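Local coordinates for protein histone deacetylase complex subunit SAP18 (Mus musculus, PDB 4A6Q) that enhances transcriptional repression by the SIN3-HDAC1 complex and serves as an auxiliary component of the splicing-dependent exon junction complex, at residues E23-L28 against Y59-A64; G84-F89 against I106-S111. One frame throughout, in Å; residues are numbered along the deposited sequence.

How the contacts relate
Both contacts belong to one five-stranded mixed sheet, ordered 56-60, 28-35, 132-138, 86-94, 101-110, and each involves one of its two outermost strands. Contact 1 lies at the edge formed by strand 56-60, where the chain enters strand 28-35; contact 2 is the antiparallel pairing of 86-94 with 101-110 at the other edge. Their centres are about 22 Å apart and their nearest atoms about 8 Å, so they do not touch, and strand 132-138 lies between them in the sheet. Contact 1 lies near the protein surface, whereas contact 2 is more enclosed; a bound methylpentanediol, probably from the crystallisation liquor, lies about 5 Å from the side chain of Ile-106 of contact 2.

Contact 1 (E23-L28 against Y59-A64); sequences EKTCPL and YTWMDA
Thr-25 meets Trp-61 through its carbonyl: the indole NE1 reaches Thr-25 O at 2.9 Å with a nearly straight N-H (164°). The oxygen lies in the plane of the indole, yet the nitrogen stands above the carbonyl plane, 42° out of it. The methyl CG2 of Thr-25 adds contact at Trp-61 CD1, while its hydroxyl turns to Asp-21 O. Beyond Cys-26, Pro-27 lies over one face of the same indole, its CA making a CH-pi contact and its CB resting 3.9 Å from Trp-61 CE2. Trp-61 is thus gripped at its N-H edge and covered on a face by a single short segment. At Leu-28 the backbones join: Leu-28 N donates to Thr-60 O at 2.8 Å, and Thr-60 N returns a bond to Leu-28 O. With CG between backbone N and carbonyl carbon (chi1 61°), the leucine side chain runs beside that of Thr-60, CD1 against its CG2, and sends CD2 to within 3.8 Å of the selenium SE of Met-62, a selenomethionine. A type I turn, Trp-61 to Ala-64, follows. The Leu-28/Thr-60 bridge is an antiparallel hydrogen-bonded pair, where strand 28-35 begins beside the end of strand 56-60 in this ubiquitin-like fold.

Contact 2 (G84-F89 against I106-S111); sequences GTHFNF and IGSTMS
A beta hairpin of the ubiquitin-like fold pairs strand 86-94 with strand 101-110, and six backbone hydrogen bonds tie 84-89 to 106-111. Phe-87 and Thr-109 exchange two of them, with Phe-87 N at 2.9 Å from Thr-109 O. At one end Gly-84 N bonds Ser-111 O and Ser-111 N bonds Thr-85 O; at the other, Phe-89 N meets Gly-107 O head-on (C=O...N 176°) while Ile-106 N bonds to Phe-89 O. Ile-106 and Gly-107 therefore both face Phe-89, a classic beta bulge, and Ile-106 CG1 packs 3.7 Å from Phe-89 CB.

On the face that carries Phe-87, Phe-89 and Thr-109, the threonine hydroxyl OG1 sits 3.5 Å from Phe-87 CB and also approaches the edge of the Phe-89 ring. Ser-111 OG, in the conformer described, lies in the Phe-87 ring plane, 3.3 Å from Phe-87 CE1, and is hydrogen-bonded to Ala-80 O. Helix 66-76 covers this face, with Thr-70 touching both Phe-89 and Thr-109. On the other face, His-86 has CG anti to the backbone N (chi1 -172°), which carries its ring across to the neighbouring strand, where Thr-109 O lies over one face of the imidazole. His-86 CE1 comes 3.6 Å from Ser-108 CB, and the methyl CE of Met-110, a selenomethionine, reaches the ring edge at His-86 CD2, 4.0 Å away, both in the conformers described. An alanine here has no ring to reach the neighbouring strand, and a gap would probably open above Thr-109 O and beside Ser-108 CB. The strands are thus joined by backbone bonds, while one face buries Phe-87, Phe-89 and Thr-109 under helix 66-76 and the other, with His-86, Ser-108 and Met-110, stays partly exposed.

Contact 1 (E23-L28 against Y59-A64)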
loop_
_atom_site.group_PDB
_atom_site.type_symbol
_atom_site.label_atom_id
_atom_site.label_comp_id
_atom_site.label_asym_id
_atom_site.label_seq_id
_atom_site.Cartn_x
_atom_site.Cartn_y
_atom_site.Cartn_z
ATOM N N GLU A 23 2.022 -0.971 21.013
ATOM C CA GLU A 23 2.342 -1.852 22.132
ATOM C C GLU A 23 1.152 -2.713 22.559
ATOM O O GLU A 23 1.345 -3.800 23.094
ATOM C CB GLU A 23 2.879 -1.058 23.336
ATOM N N LYS A 24 -0.061 -2.223 22.354
ATOM C CA LYS A 24 -1.263 -2.961 22.780
ATOM C C LYS A 24 -2.041 -3.556 21.616
ATOM O O LYS A 24 -3.130 -4.026 21.804
ATOM C CB LYS A 24 -2.151 -2.018 23.546
ATOM C CG LYS A 24 -1.689 -1.808 25.027
ATOM C CD LYS A 24 -2.614 -0.816 25.722
ATOM C CE LYS A 24 -2.400 -0.815 27.230
ATOM N NZ LYS A 24 -2.826 -2.134 27.863
ATOM N N THR A 25 -1.475 -3.551 20.418
ATOM C CA THR A 25 -2.185 -4.062 19.242
ATOM C C THR A 25 -1.308 -5.108 18.584
ATOM O O THR A 25 -0.147 -4.837 18.273
ATOM C CB THR A 25 -2.404 -2.934 18.228
ATOM O OG1 THR A 25 -3.165 -1.891 18.840
ATOM C CG2 THR A 25 -3.170 -3.434 16.968
ATOM N N CYS A 26 -1.833 -6.303 18.380
ATOM C CA CYS A 26 -1.058 -7.323 17.692
ATOM C C CYS A 26 -0.832 -6.866 16.252
ATOM O O CYS A 26 -1.741 -6.359 15.598
ATOM C CB CYS A 26 -1.800 -8.650 17.751
ATOM S SG CYS A 26 -1.963 -9.278 19.465
ATOM N N PRO A 27 0.406 -7.021 15.751
ATOM C CA PRO A 27 0.642 -6.594 14.371
ATOM C C PRO A 27 -0.069 -7.491 13.363
ATOM O O PRO A 27 -0.393 -8.664 13.630
ATOM C CB PRO A 27 2.168 -6.707 14.221
ATOM C CG PRO A 27 2.597 -7.700 15.241
ATOM C CD PRO A 27 1.600 -7.595 16.405
ATOM N N LEU A 28 -0.320 -6.906 12.199
ATOM C CA LEU A 28 -0.857 -7.617 11.071
ATOM C C LEU A 28 0.292 -8.146 10.216
ATOM O O LEU A 28 1.408 -7.610 10.252
ATOM C CB LEU A 28 -1.747 -6.688 10.234
ATOM C CG LEU A 28 -1.137 -5.440 9.598
ATOM C CD1 LEU A 28 -0.796 -5.731 8.131
ATOM C CD2 LEU A 28 -2.078 -4.256 9.679
ATOM N N TYR A 59 5.630 -7.724 9.557
ATOM C CA TYR A 59 4.699 -7.476 10.648
ATOM C C TYR A 59 4.641 -5.974 10.847
ATOM O O TYR A 59 5.682 -5.327 11.075
ATOM C CB TYR A 59 5.225 -8.094 11.944
ATOM C CG TYR A 59 5.117 -9.584 12.042
ATOM C CD1 TYR A 59 3.931 -10.220 11.771
ATOM C CD2 TYR A 59 6.223 -10.349 12.384
ATOM C CE1 TYR A 59 3.828 -11.618 11.870
ATOM C CE2 TYR A 59 6.138 -11.717 12.479
ATOM C CZ TYR A 59 4.944 -12.337 12.219
ATOM O OH TYR A 59 4.865 -13.706 12.313
ATOM N N THR A 60 3.443 -5.403 10.834
ATOM C CA THR A 60 3.295 -3.968 10.953
ATOM C C THR A 60 1.915 -3.661 11.505
ATOM O O THR A 60 1.235 -4.557 12.011
ATOM C CB THR A 60 3.586 -3.262 9.595
ATOM O OG1 THR A 60 3.718 -1.837 9.786
ATOM C CG2 THR A 60 2.490 -3.558 8.546
ATOM N N TRP A 61 1.508 -2.402 11.409
ATOM C CA TRP A 61 0.241 -1.929 11.959
ATOM C C TRP A 61 -0.491 -1.045 10.934
ATOM O O TRP A 61 0.075 -0.701 9.903
ATOM C CB TRP A 61 0.467 -1.150 13.252
ATOM C CG TRP A 61 0.992 -1.996 14.382
ATOM C CD1 TRP A 61 0.254 -2.628 15.376
ATOM C CD2 TRP A 61 2.360 -2.314 14.633
ATOM N NE1 TRP A 61 1.109 -3.314 16.215
ATOM C CE2 TRP A 61 2.399 -3.136 15.783
ATOM C CE3 TRP A 61 3.570 -1.971 14.003
ATOM C CZ2 TRP A 61 3.597 -3.620 16.315
ATOM C CZ3 TRP A 61 4.737 -2.455 14.521
ATOM C CH2 TRP A 61 4.754 -3.276 15.663
HETATM N N MSE A 62 -1.753 -0.706 11.199
HETATM C CA MSE A 62 -2.576 0.060 10.248
HETATM C C MSE A 62 -2.080 1.482 10.016
HETATM O O MSE A 62 -2.488 2.107 9.046
HETATM C CB MSE A 62 -4.050 0.086 10.699
HETATM C CG MSE A 62 -4.701 -1.265 10.691
HETATM SE SE MSE A 62 -4.892 -1.850 8.869
HETATM C CE MSE A 62 -5.846 -0.358 8.093
ATOM N N ASP A 63 -1.231 1.990 10.901
ATOM C CA ASP A 63 -0.633 3.328 10.708
ATOM C C ASP A 63 0.762 3.272 10.115
ATOM O O ASP A 63 1.498 4.280 10.141
ATOM C CB ASP A 63 -0.712 4.175 12.010
ATOM C CG ASP A 63 0.170 3.645 13.139
ATOM O OD1 ASP A 63 0.689 2.498 13.034
ATOM O OD2 ASP A 63 0.337 4.377 14.139
ATOM N N ALA A 64 1.129 2.117 9.554
ATOM C CA ALA A 64 2.360 2.038 8.784
ATOM C C ALA A 64 2.326 3.077 7.637
ATOM O O ALA A 64 1.336 3.177 6.909
ATOM C CB ALA A 64 2.536 0.654 8.213
#

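Contact 2 (G84-F89 against I106-S111)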
loop_
_atom_site.group_PDB
_atom_site.type_symbol
_atom_site.label_atom_id
_atom_site.label_comp_id
_atom_site.label_asym_id
_atom_site.label_seq_id
_atom_site.Cartn_x
_atom_site.Cartn_y
_atom_site.Cartn_z
ATOM N N GLY A 84 17.126 8.730 -5.343
ATOM C CA GLY A 84 16.307 8.901 -6.523
ATOM C C GLY A 84 15.475 7.702 -6.927
ATOM O O GLY A 84 14.632 7.830 -7.817
ATOM N N THR A 85 15.758 6.541 -6.349
ATOM C CA THR A 85 14.980 5.346 -6.668
ATOM C C THR A 85 13.524 5.601 -6.313
ATOM O O THR A 85 13.233 6.133 -5.257
ATOM C CB THR A 85 15.522 4.132 -5.879
ATOM O OG1 THR A 85 16.873 3.885 -6.301
ATOM C CG2 THR A 85 14.690 2.898 -6.195
ATOM N N HIS A 86 12.610 5.211 -7.209
ATOM C CA HIS A 86 11.198 5.530 -7.063
ATOM C C HIS A 86 10.406 4.288 -6.681
ATOM O O HIS A 86 10.591 3.215 -7.244
ATOM C CB HIS A 86 10.702 6.066 -8.410
ATOM C CG HIS A 86 9.313 6.615 -8.398
ATOM N ND1 HIS A 86 8.198 5.857 -8.693
ATOM C CD2 HIS A 86 8.864 7.886 -8.233
ATOM C CE1 HIS A 86 7.119 6.625 -8.649
ATOM N NE2 HIS A 86 7.499 7.862 -8.390
ATOM N N PHE A 87 9.580 4.440 -5.654
ATOM C CA PHE A 87 8.716 3.350 -5.198
ATOM C C PHE A 87 7.259 3.700 -5.395
ATOM O O PHE A 87 6.756 4.633 -4.766
ATOM C CB PHE A 87 8.962 3.129 -3.706
ATOM C CG PHE A 87 10.372 2.740 -3.364
ATOM C CD1 PHE A 87 11.371 3.721 -3.245
ATOM C CD2 PHE A 87 10.703 1.405 -3.138
ATOM C CE1 PHE A 87 12.679 3.355 -2.899
ATOM C CE2 PHE A 87 11.996 1.042 -2.796
ATOM C CZ PHE A 87 12.994 2.021 -2.689
ATOM N N ASN A 88 6.568 2.982 -6.281
ATOM C CA ASN A 88 5.176 3.270 -6.560
ATOM C C ASN A 88 4.300 2.220 -5.907
ATOM O O ASN A 88 4.405 1.045 -6.222
ATOM C CB ASN A 88 4.946 3.230 -8.074
ATOM C CG ASN A 88 3.619 3.826 -8.485
ATOM O OD1 ASN A 88 2.552 3.250 -8.264
ATOM N ND2 ASN A 88 3.686 4.968 -9.148
ATOM N N PHE A 89 3.471 2.646 -4.962
ATOM C CA PHE A 89 2.658 1.691 -4.173
ATOM C C PHE A 89 1.231 1.561 -4.703
ATOM O O PHE A 89 0.583 2.579 -5.035
ATOM C CB PHE A 89 2.517 2.189 -2.730
ATOM C CG PHE A 89 3.744 2.046 -1.876
ATOM C CD1 PHE A 89 4.823 2.907 -2.025
ATOM C CD2 PHE A 89 3.789 1.064 -0.878
ATOM C CE1 PHE A 89 5.950 2.801 -1.184
ATOM C CE2 PHE A 89 4.920 0.966 -0.038
ATOM C CZ PHE A 89 5.980 1.822 -0.209
ATOM N N ILE A 106 -1.845 4.044 -4.904
ATOM C CA ILE A 106 -2.088 4.945 -3.775
ATOM C C ILE A 106 -1.082 6.102 -3.610
ATOM O O ILE A 106 -1.460 7.187 -3.179
ATOM C CB ILE A 106 -2.215 4.203 -2.386
ATOM C CG1 ILE A 106 -0.990 3.344 -2.084
ATOM C CG2 ILE A 106 -3.464 3.315 -2.388
ATOM C CD1 ILE A 106 -0.970 2.775 -0.626
ATOM N N GLY A 107 0.162 5.897 -3.973
ATOM C CA GLY A 107 1.164 6.934 -3.697
ATOM C C GLY A 107 2.556 6.456 -3.975
ATOM O O GLY A 107 2.784 5.295 -4.319
ATOM N N SER A 108 3.545 7.361 -3.840
ATOM C CA SER A 108 4.922 6.979 -4.132
ATOM C C SER A 108 5.894 7.701 -3.231
ATOM O O SER A 108 5.567 8.733 -2.631
ATOM C CB SER A 108 5.309 7.253 -5.589
ATOM O OG SER A 108 5.209 8.626 -5.873
ATOM N N THR A 109 7.072 7.126 -3.135
ATOM C CA THR A 109 8.165 7.730 -2.380
ATOM C C THR A 109 9.448 7.610 -3.211
ATOM O O THR A 109 9.501 6.913 -4.223
ATOM C CB THR A 109 8.426 7.010 -1.063
ATOM O OG1 THR A 109 8.796 5.659 -1.322
ATOM C CG2 THR A 109 7.231 7.037 -0.120
HETATM N N MSE A 110 10.496 8.315 -2.773
HETATM C CA MSE A 110 11.766 8.283 -3.457
HETATM C C MSE A 110 12.904 8.245 -2.448
HETATM O O MSE A 110 12.886 8.968 -1.458
HETATM C CB MSE A 110 11.883 9.523 -4.322
HETATM C CG MSE A 110 13.201 9.657 -4.936
HETATM SE SE MSE A 110 13.078 11.081 -6.171
HETATM C CE MSE A 110 12.168 10.126 -7.620
ATOM N N SER A 111 13.879 7.381 -2.697
ATOM C CA SER A 111 15.039 7.277 -1.819
ATOM C C SER A 111 15.782 8.590 -1.687
ATOM O O SER A 111 16.150 9.182 -2.682
ATOM C CB SER A 111 16.006 6.229 -2.359
ATOM O OG SER A 111 15.466 4.949 -2.166
#